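Side-chain contacts in myosin-2 (PDB 6IXO), which moves organelles and other cargo along actin cables, the globular tail domain described here gripping receptor proteins on the cargo: residues 7-12 with 409-414; 47-52 with 393-398; 87-92 with 156-161; 120-125 with 135-140; 169-174 with 238-243. All blocks are in the same frame, centred on the assembly; numbering follows the deposited sequence. Where two conformers were deposited one is given.

Interaction 1: 7-12 with 409-414; sequences TQINEE and VDLVAQ
I9 and L411 mark the nearest backbone approach of two almost antiparallel helices, their CA atoms 6.4 Å apart and the segment axes closing to 10.2 Å at 153°. I9 uses both of its branches, and L411 takes contacts from both I9 and E12. CG2 of I9, anti to the backbone N (CG1 chi1 -66°), lies 4.1 Å from CD2 of L411, the two side chains running alongside each other and pointing opposite ways. The other branch ends in CD1, which sits 3.5 Å from OE1 of Q414 and also meets the CB of that glutamine, a van der Waals contact with a polar oxygen. E12 lies crosswise over L411: its extended chain, with CG anti to the backbone N at chi1 -178°, brings CG to 3.6 Å from L411 CD1. The carboxylate of E12 goes on to a salt bridge between OE2 and NE of R407, one turn before L411 on helix 403-415. L13 and L16 also touch L411, continuing the apolar strip along helix 6-18. No hydrogen bond joins the two segments, so the N-terminal and C-terminal helices of the tail domain meet here by apolar packing, with the E12-R407 pair adding a charged clasp at its border.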
# COMPACT_ATOMS: atom_id res chain seq x y z
N THR A 7 32.11 33.90 1.25
CA THR A 7 32.48 33.81 -0.16
C THR A 7 33.21 32.50 -0.46
O THR A 7 32.95 31.86 -1.47
CB THR A 7 33.36 34.99 -0.58
OG1 THR A 7 32.76 36.22 -0.14
CG2 THR A 7 33.52 35.01 -2.11
N GLN A 8 34.12 32.12 0.43
CA GLN A 8 34.84 30.86 0.29
C GLN A 8 33.90 29.65 0.45
O GLN A 8 34.01 28.67 -0.30
CB GLN A 8 35.98 30.78 1.30
CG GLN A 8 37.20 31.56 0.89
CD GLN A 8 38.35 31.41 1.88
OE1 GLN A 8 38.40 30.43 2.64
NE2 GLN A 8 39.27 32.38 1.89
N ILE A 9 32.96 29.72 1.39
CA ILE A 9 31.93 28.69 1.50
C ILE A 9 31.10 28.64 0.22
O ILE A 9 30.85 27.57 -0.31
CB ILE A 9 31.01 28.92 2.70
CG1 ILE A 9 31.82 28.75 3.99
CG2 ILE A 9 29.78 27.98 2.64
CD1 ILE A 9 30.96 28.59 5.21
N ASN A 10 30.71 29.80 -0.28
CA ASN A 10 29.95 29.83 -1.52
C ASN A 10 30.70 29.28 -2.73
O ASN A 10 30.11 28.56 -3.54
CB ASN A 10 29.47 31.24 -1.84
CG ASN A 10 28.19 31.59 -1.12
OD1 ASN A 10 27.56 30.73 -0.49
ND2 ASN A 10 27.78 32.86 -1.21
N GLU A 11 31.97 29.65 -2.87
CA GLU A 11 32.74 29.11 -3.98
C GLU A 11 32.82 27.59 -3.91
O GLU A 11 32.59 26.91 -4.90
CB GLU A 11 34.15 29.66 -4.03
CG GLU A 11 34.96 29.11 -5.19
CD GLU A 11 36.22 29.92 -5.44
OE1 GLU A 11 36.58 30.74 -4.57
OE2 GLU A 11 36.85 29.72 -6.50
N GLU A 12 33.17 27.07 -2.74
CA GLU A 12 33.31 25.61 -2.58
C GLU A 12 31.97 24.93 -2.85
O GLU A 12 31.94 23.89 -3.51
CB GLU A 12 33.84 25.23 -1.19
CG GLU A 12 34.02 23.71 -1.02
CD GLU A 12 34.73 23.26 0.26
OE1 GLU A 12 34.93 24.06 1.21
OE2 GLU A 12 35.09 22.07 0.30
N VAL A 409 26.26 19.32 2.58
CA VAL A 409 25.44 19.46 3.76
C VAL A 409 26.18 20.16 4.89
O VAL A 409 25.61 21.03 5.55
CB VAL A 409 24.89 18.08 4.22
CG1 VAL A 409 24.20 18.21 5.53
CG2 VAL A 409 23.93 17.56 3.17
N ASP A 410 27.45 19.83 5.09
CA ASP A 410 28.23 20.50 6.13
C ASP A 410 28.41 22.00 5.85
O ASP A 410 28.42 22.82 6.77
CB ASP A 410 29.62 19.86 6.31
CG ASP A 410 29.55 18.41 6.81
OD1 ASP A 410 28.45 17.95 7.23
OD2 ASP A 410 30.59 17.72 6.79
N LEU A 411 28.59 22.34 4.57
CA LEU A 411 28.84 23.74 4.22
C LEU A 411 27.54 24.52 4.37
O LEU A 411 27.53 25.61 4.91
CB LEU A 411 29.39 23.87 2.80
CG LEU A 411 30.84 23.46 2.61
CD1 LEU A 411 31.12 23.32 1.13
CD2 LEU A 411 31.79 24.46 3.27
N VAL A 412 26.43 23.95 3.90
CA VAL A 412 25.13 24.57 4.11
C VAL A 412 24.90 24.81 5.59
O VAL A 412 24.54 25.92 6.02
CB VAL A 412 23.99 23.72 3.56
CG1 VAL A 412 22.67 24.22 4.10
CG2 VAL A 412 24.02 23.73 2.04
N ALA A 413 25.15 23.78 6.39
CA ALA A 413 24.99 23.86 7.83
C ALA A 413 25.84 24.99 8.45
O ALA A 413 25.42 25.61 9.41
CB ALA A 413 25.33 22.52 8.47
N GLN A 414 27.03 25.25 7.90
CA GLN A 414 27.89 26.31 8.43
C GLN A 414 27.32 27.70 8.17
O GLN A 414 27.53 28.62 8.96
CB GLN A 414 29.30 26.25 7.83
CG GLN A 414 30.11 25.05 8.28
CD GLN A 414 31.49 25.02 7.67
OE1 GLN A 414 32.07 26.07 7.35
NE2 GLN A 414 32.05 23.82 7.51

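Interaction 2: 47-52 with 393-398; sequences SKRDVV and EAYIPA
A cation-pi stack between R49 and Y395 forms this surface contact, where the short turn 48-51 meets the irregular chain that leads to helix 403-415. The guanidinium and ring planes are nearly parallel (3°). CZ of R49 sits almost directly over the ring centre, 3.9 Å from the centroid. CG of R49 stands between its backbone N and carbonyl carbon (chi1 82°), and from there the chain runs extended to NE, lying crosswise to the tyrosine side chain. The aliphatic part joins in as well: CD makes a CH-pi contact over the same face, 4.2 Å from the centroid. On the opposite face, the backbone N of P397 lies toward the rim. E393 places OE1 at the guanidinium edge, near its plane, but 4.5 Å from NH1 of R49, too long for a salt bridge; the opposite charge would still be expected to favour the cation there. D50 adds a marginal approach, its OD1 4.2 Å from OH of Y395. The surrounding fold is helical: V51 of the turn and V52, the N-cap residue of helix 53-67, rest on helix 97-124, while I396 and A394 pack against helices 53-67 and 403-415, and P397 touches Y53 of helix 53-67.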
# COMPACT_ATOMS: atom_id res chain seq x y z
N SER A 47 12.39 9.42 15.07
CA SER A 47 12.17 10.78 14.64
C SER A 47 11.90 10.79 13.13
O SER A 47 12.23 9.83 12.42
CB SER A 47 13.38 11.66 14.95
OG SER A 47 14.44 11.28 14.10
N LYS A 48 11.31 11.87 12.63
CA LYS A 48 11.00 11.93 11.21
C LYS A 48 12.29 11.95 10.40
O LYS A 48 12.32 11.42 9.30
CB LYS A 48 10.13 13.15 10.90
CG LYS A 48 8.70 12.95 11.39
CD LYS A 48 7.81 14.18 11.23
CE LYS A 48 6.41 13.88 11.78
NZ LYS A 48 5.47 15.02 11.64
N ARG A 49 13.36 12.53 10.95
CA ARG A 49 14.58 12.61 10.16
C ARG A 49 15.21 11.23 9.87
O ARG A 49 15.89 11.08 8.87
CB ARG A 49 15.61 13.55 10.83
CG ARG A 49 16.43 12.92 11.93
CD ARG A 49 17.28 13.99 12.61
NE ARG A 49 18.34 13.43 13.44
CZ ARG A 49 19.39 14.13 13.88
NH1 ARG A 49 19.53 15.41 13.56
NH2 ARG A 49 20.30 13.54 14.64
N ASP A 50 14.97 10.24 10.72
CA ASP A 50 15.47 8.87 10.50
C ASP A 50 14.73 8.16 9.36
O ASP A 50 15.25 7.22 8.76
CB ASP A 50 15.34 8.03 11.78
CG ASP A 50 16.17 8.56 12.94
OD1 ASP A 50 17.23 9.18 12.68
OD2 ASP A 50 15.76 8.34 14.10
N VAL A 51 13.52 8.62 9.08
CA VAL A 51 12.69 8.02 8.07
C VAL A 51 12.90 8.71 6.72
O VAL A 51 13.06 8.05 5.70
CB VAL A 51 11.19 8.09 8.45
CG1 VAL A 51 10.34 7.51 7.33
CG2 VAL A 51 10.95 7.33 9.77
N VAL A 52 12.92 10.03 6.71
CA VAL A 52 12.99 10.69 5.42
C VAL A 52 14.39 11.29 5.17
O VAL A 52 14.49 12.34 4.55
CB VAL A 52 11.87 11.77 5.29
CG1 VAL A 52 10.45 11.05 5.26
CG2 VAL A 52 11.95 12.81 6.41
N GLU A 393 17.23 21.69 10.12
CA GLU A 393 18.69 21.59 10.10
C GLU A 393 19.22 20.55 9.10
O GLU A 393 18.65 19.47 8.92
CB GLU A 393 19.21 21.24 11.50
CG GLU A 393 20.74 21.31 11.62
CD GLU A 393 21.30 20.48 12.77
OE1 GLU A 393 21.53 19.27 12.56
OE2 GLU A 393 21.51 21.05 13.87
N ALA A 394 20.32 20.92 8.44
CA ALA A 394 21.01 20.06 7.49
C ALA A 394 21.59 18.83 8.18
O ALA A 394 22.50 18.95 9.01
CB ALA A 394 22.12 20.84 6.79
N TYR A 395 21.07 17.65 7.84
CA TYR A 395 21.50 16.40 8.47
C TYR A 395 21.72 15.26 7.49
O TYR A 395 20.92 15.06 6.59
CB TYR A 395 20.48 15.95 9.51
CG TYR A 395 20.62 14.50 9.96
CD1 TYR A 395 21.72 14.07 10.70
CD2 TYR A 395 19.63 13.58 9.68
CE1 TYR A 395 21.83 12.74 11.14
CE2 TYR A 395 19.73 12.26 10.11
CZ TYR A 395 20.84 11.84 10.83
OH TYR A 395 20.93 10.52 11.24
N ILE A 396 22.80 14.50 7.69
CA ILE A 396 23.08 13.32 6.88
C ILE A 396 23.68 12.23 7.76
O ILE A 396 24.68 12.47 8.42
CB ILE A 396 24.03 13.67 5.68
CG1 ILE A 396 24.77 12.43 5.19
CG2 ILE A 396 25.08 14.72 6.04
CD1 ILE A 396 25.67 12.77 4.02
N PRO A 397 23.05 11.04 7.80
CA PRO A 397 23.43 9.96 8.73
C PRO A 397 24.89 9.50 8.68
O PRO A 397 25.64 9.92 7.81
CB PRO A 397 22.52 8.80 8.31
CG PRO A 397 21.33 9.47 7.72
CD PRO A 397 21.86 10.68 7.01
N ALA A 398 25.25 8.61 9.61
CA ALA A 398 26.64 8.30 9.93
C ALA A 398 27.18 7.10 9.18
O ALA A 398 28.35 7.05 8.83
CB ALA A 398 26.79 8.06 11.43

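Interaction 3: 87-92 with 156-161; sequences KVVTQL and YNIYNI
V89 fits tightly against I158 and I161, whereas T90 touches the same I161 at the exposed margin. On the close side, V89 CG2 packs 3.6 Å from I158 CG2, the two side chains set nearly perpendicular. The other branch, V89 CG1, is anti to the backbone N (chi1 171°), which directs it to I161 CG2 at 3.8 Å and also leaves it beside CB of I158. W104 of helix 97-124 packs on V89 too. Losing both methyls to an alanine here would probably open a gap facing I158 and I161 and weaken the join between the helices. Toward the exposed side, I161 turns its CD1 to OG1 of T90, 3.5 Å away. A methyl against a hydroxyl oxygen gives only van der Waals contact; the polar partner of OG1 is the carbonyl O of Q86. A sulfate ion, probably from the crystallisation liquor, lies about 4 Å from the T90 side chain. The last turn of helix 71-90 thus packs against the middle of helix 134-180 through branched aliphatic groups. No hydrogen bond joins the two segments, so here the join is apolar; just beyond, K165 of helix 134-180 bonds the carbonyl O atoms of T90 and L92.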
# COMPACT_ATOMS: atom_id res chain seq x y z
N LYS A 87 12.79 3.03 -10.13
CA LYS A 87 13.50 1.77 -10.36
C LYS A 87 13.71 1.00 -9.07
O LYS A 87 13.53 -0.22 -9.02
CB LYS A 87 14.84 2.02 -11.05
CG LYS A 87 15.63 0.72 -11.29
CD LYS A 87 16.84 0.93 -12.20
CE LYS A 87 17.48 -0.40 -12.60
NZ LYS A 87 18.70 -0.23 -13.42
N VAL A 88 14.09 1.70 -8.01
CA VAL A 88 14.28 1.02 -6.73
C VAL A 88 12.98 0.38 -6.26
O VAL A 88 12.98 -0.75 -5.77
CB VAL A 88 14.82 2.00 -5.64
CG1 VAL A 88 14.74 1.36 -4.27
CG2 VAL A 88 16.31 2.35 -5.96
N VAL A 89 11.86 1.07 -6.43
CA VAL A 89 10.63 0.49 -5.90
C VAL A 89 10.21 -0.73 -6.79
O VAL A 89 9.68 -1.71 -6.31
CB VAL A 89 9.53 1.52 -5.86
CG1 VAL A 89 8.18 0.87 -5.53
CG2 VAL A 89 9.90 2.65 -4.77
N THR A 90 10.55 -0.66 -8.08
CA THR A 90 10.23 -1.73 -9.03
C THR A 90 10.93 -3.05 -8.68
O THR A 90 10.44 -4.16 -8.96
CB THR A 90 10.59 -1.22 -10.46
OG1 THR A 90 9.68 -0.16 -10.79
CG2 THR A 90 10.44 -2.31 -11.52
N GLN A 91 12.07 -2.93 -8.01
CA GLN A 91 12.91 -4.07 -7.67
C GLN A 91 12.64 -4.62 -6.27
O GLN A 91 13.24 -5.60 -5.86
CB GLN A 91 14.39 -3.67 -7.81
CG GLN A 91 14.76 -3.42 -9.29
CD GLN A 91 16.22 -3.05 -9.51
OE1 GLN A 91 16.88 -2.51 -8.62
NE2 GLN A 91 16.73 -3.34 -10.70
N LEU A 92 11.72 -3.99 -5.53
CA LEU A 92 11.44 -4.46 -4.18
C LEU A 92 10.81 -5.87 -4.20
O LEU A 92 9.94 -6.16 -5.04
CB LEU A 92 10.49 -3.52 -3.46
CG LEU A 92 11.04 -2.10 -3.24
CD1 LEU A 92 10.01 -1.36 -2.42
CD2 LEU A 92 12.38 -2.19 -2.49
N TYR A 156 2.29 8.45 -7.43
CA TYR A 156 1.25 7.58 -8.03
C TYR A 156 1.83 6.26 -8.49
O TYR A 156 1.29 5.16 -8.18
CB TYR A 156 0.60 8.30 -9.20
CG TYR A 156 -0.53 7.52 -9.86
CD1 TYR A 156 -1.84 7.65 -9.39
CD2 TYR A 156 -0.30 6.68 -10.95
CE1 TYR A 156 -2.90 6.96 -9.98
CE2 TYR A 156 -1.38 5.96 -11.56
CZ TYR A 156 -2.66 6.12 -11.05
OH TYR A 156 -3.72 5.47 -11.62
N ASN A 157 2.93 6.36 -9.24
CA ASN A 157 3.61 5.20 -9.79
C ASN A 157 4.10 4.29 -8.71
O ASN A 157 3.82 3.08 -8.76
CB ASN A 157 4.80 5.64 -10.70
CG ASN A 157 4.32 6.25 -11.97
OD1 ASN A 157 3.10 6.22 -12.23
ND2 ASN A 157 5.23 6.81 -12.78
N ILE A 158 4.82 4.81 -7.73
CA ILE A 158 5.40 3.87 -6.76
C ILE A 158 4.29 3.33 -5.83
O ILE A 158 4.38 2.21 -5.34
CB ILE A 158 6.58 4.47 -5.93
CG1 ILE A 158 6.17 5.67 -5.07
CG2 ILE A 158 7.76 4.76 -6.84
CD1 ILE A 158 7.13 5.84 -3.88
N TYR A 159 3.22 4.10 -5.64
CA TYR A 159 2.10 3.59 -4.82
C TYR A 159 1.49 2.36 -5.54
O TYR A 159 1.23 1.30 -4.91
CB TYR A 159 1.04 4.66 -4.62
CG TYR A 159 -0.13 4.12 -3.79
CD1 TYR A 159 -0.02 4.06 -2.41
CD2 TYR A 159 -1.30 3.68 -4.38
CE1 TYR A 159 -1.07 3.56 -1.60
CE2 TYR A 159 -2.38 3.14 -3.61
CZ TYR A 159 -2.25 3.08 -2.23
OH TYR A 159 -3.28 2.64 -1.44
N ASN A 160 1.30 2.49 -6.85
CA ASN A 160 0.69 1.39 -7.62
C ASN A 160 1.60 0.21 -7.83
O ASN A 160 1.16 -0.94 -7.84
CB ASN A 160 0.20 1.94 -8.94
CG ASN A 160 -1.17 2.48 -8.83
OD1 ASN A 160 -2.13 1.72 -8.78
ND2 ASN A 160 -1.30 3.80 -8.70
N ILE A 161 2.87 0.49 -8.03
CA ILE A 161 3.85 -0.59 -8.19
C ILE A 161 3.89 -1.42 -6.90
O ILE A 161 3.85 -2.67 -6.90
CB ILE A 161 5.23 -0.04 -8.50
CG1 ILE A 161 5.28 0.48 -9.95
CG2 ILE A 161 6.33 -1.10 -8.27
CD1 ILE A 161 6.54 1.38 -10.25

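Interaction 4: 120-125 with 135-140; sequences NSILTE and EEYKEY
I122 reaches two tyrosines of the facing helix with two different branches, one for each ring. Its CG1 is anti to the carbonyl carbon (chi1 -77°), and the arm continues to CD1, which comes to 3.4 Å from CE2 of Y140, close for two carbons; the same methyl lies 3.6 Å from Y140 OH. The two side chains cross obliquely, and the methyl approaches the ring at a slant. The second branch, CG2, meets Y137 CE1 at 4.0 Å, again obliquely to the ring, but here isoleucine and tyrosine lie side by side with their ends pointing opposite ways. Both tyrosines hold CG anti to their backbone N, so that although neither CB bond heads straight for the partner helix, the ring ends extend to it. These are successive helices of the tail domain: helix 97-124 ends here, a short connection with residues 127-131 not modelled follows, and helix 134-180 returns as the second arm of an antiparallel helical hairpin, the segment axes at 154° and 11.8 Å apart. That wide spacing agrees with rings as large as these lying between the backbones. Y137 extends its hydroxyl past I122 toward the end of the first helix, where OH stands 3.6 Å from the carbonyl O of I122, with no hydrogen bond assigned, and 4.2 Å from CA of L123. Farther along helix 134-180, V141 and V144 also pack against I122, and V141 touches L123. Y140 is engaged beyond the hairpin too, its ring meeting W66 of helix 53-67 edge-to-face.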
# COMPACT_ATOMS: atom_id res chain seq x y z
N ASN A 120 4.89 27.45 -4.06
CA ASN A 120 4.11 28.51 -3.42
C ASN A 120 5.00 29.63 -2.94
O ASN A 120 4.64 30.80 -3.03
CB ASN A 120 3.28 27.98 -2.25
CG ASN A 120 2.55 29.09 -1.51
OD1 ASN A 120 1.50 29.55 -1.95
ND2 ASN A 120 3.12 29.54 -0.41
N SER A 121 6.19 29.29 -2.45
CA SER A 121 7.11 30.32 -1.99
C SER A 121 7.60 31.20 -3.14
O SER A 121 7.81 32.42 -2.98
CB SER A 121 8.32 29.69 -1.28
OG SER A 121 9.28 30.71 -1.01
N ILE A 122 7.82 30.57 -4.29
CA ILE A 122 8.28 31.25 -5.50
C ILE A 122 7.21 32.20 -6.03
O ILE A 122 7.48 33.36 -6.35
CB ILE A 122 8.67 30.21 -6.58
CG1 ILE A 122 10.03 29.59 -6.26
CG2 ILE A 122 8.72 30.84 -7.96
CD1 ILE A 122 10.28 28.24 -6.95
N LEU A 123 5.98 31.71 -6.09
CA LEU A 123 4.87 32.48 -6.64
C LEU A 123 4.45 33.63 -5.73
O LEU A 123 3.94 34.66 -6.19
CB LEU A 123 3.66 31.57 -6.90
CG LEU A 123 3.78 30.56 -8.05
CD1 LEU A 123 2.57 29.62 -8.09
CD2 LEU A 123 3.94 31.29 -9.38
N THR A 124 4.66 33.43 -4.43
CA THR A 124 4.22 34.40 -3.42
C THR A 124 5.27 35.44 -3.05
O THR A 124 4.95 36.61 -2.92
CB THR A 124 3.79 33.67 -2.14
OG1 THR A 124 2.68 32.82 -2.44
CG2 THR A 124 3.35 34.66 -1.08
N GLU A 125 6.52 35.02 -2.87
CA GLU A 125 7.55 35.90 -2.32
C GLU A 125 8.50 36.43 -3.40
O GLU A 125 8.84 37.61 -3.41
CB GLU A 125 8.36 35.19 -1.23
CG GLU A 125 7.55 34.48 -0.15
CD GLU A 125 7.06 35.40 0.96
OE1 GLU A 125 6.82 36.60 0.69
OE2 GLU A 125 6.93 34.93 2.11
N GLU A 135 12.28 36.83 -17.53
CA GLU A 135 11.97 35.74 -18.44
C GLU A 135 12.67 34.44 -18.03
O GLU A 135 12.20 33.33 -18.34
CB GLU A 135 12.36 36.10 -19.88
CG GLU A 135 11.60 35.32 -20.94
CD GLU A 135 12.32 35.31 -22.28
OE1 GLU A 135 12.56 34.20 -22.80
OE2 GLU A 135 12.64 36.40 -22.80
N GLU A 136 13.81 34.57 -17.35
CA GLU A 136 14.45 33.41 -16.74
C GLU A 136 13.62 32.92 -15.55
O GLU A 136 13.48 31.71 -15.35
CB GLU A 136 15.88 33.75 -16.31
CG GLU A 136 16.94 33.45 -17.36
CD GLU A 136 18.29 34.08 -17.05
OE1 GLU A 136 19.23 33.87 -17.84
OE2 GLU A 136 18.43 34.78 -16.02
N TYR A 137 13.09 33.87 -14.77
CA TYR A 137 12.18 33.56 -13.66
C TYR A 137 10.96 32.76 -14.19
O TYR A 137 10.54 31.78 -13.57
CB TYR A 137 11.74 34.85 -12.94
CG TYR A 137 10.48 34.74 -12.06
CD1 TYR A 137 10.56 34.36 -10.72
CD2 TYR A 137 9.21 35.03 -12.58
CE1 TYR A 137 9.39 34.26 -9.91
CE2 TYR A 137 8.03 34.94 -11.79
CZ TYR A 137 8.13 34.55 -10.46
OH TYR A 137 6.97 34.47 -9.69
N LYS A 138 10.44 33.17 -15.34
CA LYS A 138 9.37 32.46 -16.06
C LYS A 138 9.70 30.99 -16.33
O LYS A 138 8.89 30.08 -16.07
CB LYS A 138 9.10 33.17 -17.38
CG LYS A 138 7.93 32.69 -18.20
CD LYS A 138 7.75 33.65 -19.39
CE LYS A 138 6.60 33.21 -20.29
NZ LYS A 138 6.57 31.72 -20.40
N GLU A 139 10.91 30.77 -16.86
CA GLU A 139 11.41 29.44 -17.13
C GLU A 139 11.57 28.68 -15.82
O GLU A 139 11.38 27.46 -15.76
CB GLU A 139 12.73 29.51 -17.89
N TYR A 140 11.93 29.41 -14.77
CA TYR A 140 12.10 28.82 -13.46
C TYR A 140 10.78 28.32 -12.87
O TYR A 140 10.68 27.19 -12.38
CB TYR A 140 12.74 29.82 -12.52
CG TYR A 140 13.02 29.25 -11.16
CD1 TYR A 140 13.61 28.00 -11.03
CD2 TYR A 140 12.69 29.94 -10.02
CE1 TYR A 140 13.87 27.46 -9.79
CE2 TYR A 140 12.95 29.42 -8.77
CZ TYR A 140 13.53 28.18 -8.66
OH TYR A 140 13.79 27.65 -7.42

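Interaction 5: 169-174 with 238-243; sequences QLQKKA and DAICFN
I240 holds CG1 between its backbone N and carbonyl carbon (chi1 65°), which carries CD1 to the backbone of the facing helix, 3.8 Å from CA of Q171 and 4.0 Å from the carbonyl O of L170. Q171 is bent at chi2 (89°) in the conformer described, one of two deposited, and this turn lays its amide beside I240, with OE1 3.4 Å from I240 CG2; the amide contacts are therefore tentative. Trimming I240 to an alanine would probably open a gap beside the backbone at L170 and Q171. The next residue, C241, directs SG to the carbonyl O of A174, one turn beyond L170, at 3.7 Å, and the alanine CB is 4.4 Å from the same sulfur. CA atoms are 7.4 Å apart both at A174-C241 and at Q171-I240. The segment axes approach to 10.4 Å and run in broadly the same direction, crossing at -40°. I175 on I240, and V178 and V179 on C241, extend the seam along helix 134-180 against helix 223-247. Between the segments this buried contact is van der Waals, with no hydrogen bond across; a weak hydrogen bond between Q171 OE1 and the OH of Y236, one turn before I240 on the same helix, adds a polar link, subject to the same reserve about the conformer.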
# COMPACT_ATOMS: atom_id res chain seq x y z
N GLN A 169 1.79 -10.97 -3.16
CA GLN A 169 2.19 -11.70 -1.95
C GLN A 169 0.98 -12.28 -1.28
O GLN A 169 1.04 -13.39 -0.75
CB GLN A 169 2.93 -10.78 -0.95
CG GLN A 169 4.37 -10.51 -1.35
CD GLN A 169 5.27 -10.13 -0.16
OE1 GLN A 169 4.78 -9.87 0.94
NE2 GLN A 169 6.59 -10.12 -0.39
N LEU A 170 -0.13 -11.55 -1.30
CA LEU A 170 -1.38 -12.14 -0.78
C LEU A 170 -1.97 -13.23 -1.67
O LEU A 170 -2.55 -14.20 -1.16
CB LEU A 170 -2.43 -11.07 -0.56
CG LEU A 170 -2.20 -10.23 0.68
CD1 LEU A 170 -3.14 -9.03 0.61
CD2 LEU A 170 -2.45 -11.03 1.98
N GLN A 171 -1.87 -13.11 -2.98
CA GLN A 171 -2.33 -14.17 -3.85
C GLN A 171 -1.59 -15.45 -3.44
O GLN A 171 -2.16 -16.54 -3.40
CB GLN A 171 -2.11 -13.84 -5.34
CG GLN A 171 -2.84 -14.79 -6.33
CD GLN A 171 -4.25 -14.33 -6.65
OE1 GLN A 171 -4.55 -13.13 -6.63
NE2 GLN A 171 -5.15 -15.28 -6.94
N LYS A 172 -0.32 -15.29 -3.11
CA LYS A 172 0.55 -16.40 -2.76
C LYS A 172 0.19 -17.04 -1.40
O LYS A 172 0.28 -18.25 -1.22
CB LYS A 172 2.02 -15.89 -2.72
CG LYS A 172 3.06 -17.02 -2.49
CD LYS A 172 4.50 -16.46 -2.35
CE LYS A 172 5.50 -17.62 -2.40
NZ LYS A 172 6.83 -17.28 -1.83
N LYS A 173 -0.17 -16.21 -0.42
CA LYS A 173 -0.32 -16.70 0.95
C LYS A 173 -1.75 -16.84 1.44
O LYS A 173 -2.04 -17.76 2.21
CB LYS A 173 0.43 -15.79 1.91
CG LYS A 173 1.88 -15.65 1.49
CD LYS A 173 2.72 -14.83 2.42
CE LYS A 173 4.17 -14.82 1.91
NZ LYS A 173 5.05 -14.17 2.89
N ALA A 174 -2.63 -15.94 1.01
CA ALA A 174 -3.94 -15.79 1.64
C ALA A 174 -4.85 -16.92 1.25
O ALA A 174 -5.72 -17.39 2.02
CB ALA A 174 -4.56 -14.44 1.24
N ASP A 238 -10.77 -11.01 0.01
CA ASP A 238 -12.16 -11.44 -0.07
C ASP A 238 -12.46 -12.04 -1.45
O ASP A 238 -13.01 -13.13 -1.55
CB ASP A 238 -13.07 -10.25 0.22
CG ASP A 238 -14.52 -10.64 0.53
OD1 ASP A 238 -14.75 -11.53 1.36
OD2 ASP A 238 -15.42 -10.05 -0.07
N ALA A 239 -12.10 -11.31 -2.52
CA ALA A 239 -12.45 -11.73 -3.89
C ALA A 239 -11.75 -13.02 -4.24
O ALA A 239 -12.40 -14.01 -4.65
CB ALA A 239 -12.06 -10.59 -4.96
N ILE A 240 -10.43 -13.05 -4.05
CA ILE A 240 -9.66 -14.19 -4.57
C ILE A 240 -9.96 -15.44 -3.73
O ILE A 240 -9.99 -16.55 -4.27
CB ILE A 240 -8.12 -13.95 -4.60
CG1 ILE A 240 -7.56 -13.80 -3.18
CG2 ILE A 240 -7.76 -12.75 -5.53
CD1 ILE A 240 -6.00 -13.69 -3.18
N CYS A 241 -10.16 -15.28 -2.41
CA CYS A 241 -10.51 -16.49 -1.59
C CYS A 241 -11.93 -16.99 -1.88
O CYS A 241 -12.17 -18.21 -1.95
CB CYS A 241 -10.37 -16.20 -0.09
SG CYS A 241 -8.62 -15.95 0.33
N PHE A 242 -12.87 -16.06 -2.03
CA PHE A 242 -14.23 -16.44 -2.40
C PHE A 242 -14.24 -17.26 -3.71
O PHE A 242 -14.91 -18.31 -3.82
CB PHE A 242 -15.13 -15.21 -2.56
CG PHE A 242 -16.54 -15.56 -2.99
CD1 PHE A 242 -17.50 -15.94 -2.05
CD2 PHE A 242 -16.90 -15.56 -4.36
CE1 PHE A 242 -18.83 -16.30 -2.43
CE2 PHE A 242 -18.23 -15.93 -4.77
CZ PHE A 242 -19.19 -16.30 -3.79
N ASN A 243 -13.52 -16.76 -4.70
CA ASN A 243 -13.50 -17.38 -6.00
C ASN A 243 -12.95 -18.79 -5.87
O ASN A 243 -13.43 -19.69 -6.53
CB ASN A 243 -12.67 -16.57 -6.99
CG ASN A 243 -13.34 -15.23 -7.37
OD1 ASN A 243 -14.53 -15.02 -7.09
ND2 ASN A 243 -12.59 -14.36 -8.04

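How the interactions relate
From the N terminus, interaction 1 opens first and closes last, bringing helix 6-18 to helix 403-415 and enclosing all the others. Interaction 2, joining the turn 48-51 to the loop before helix 403-415, nests inside it, and the two touch where V409 packs on A394 and I396. Within that loop, interaction 3 joins helix 71-90 to helix 134-180, and interaction 4, the hairpin of helices 97-124 and 134-180, is nested inside interaction 3. Interaction 5 follows in series, linking helix 134-180 to helix 223-247. No two loops cross. Helix 134-180 serves interactions 4, 3 and 5 in turn along its length, the centres of 4 and 5 lying about 50 Å apart on opposite sides of the chain's centre.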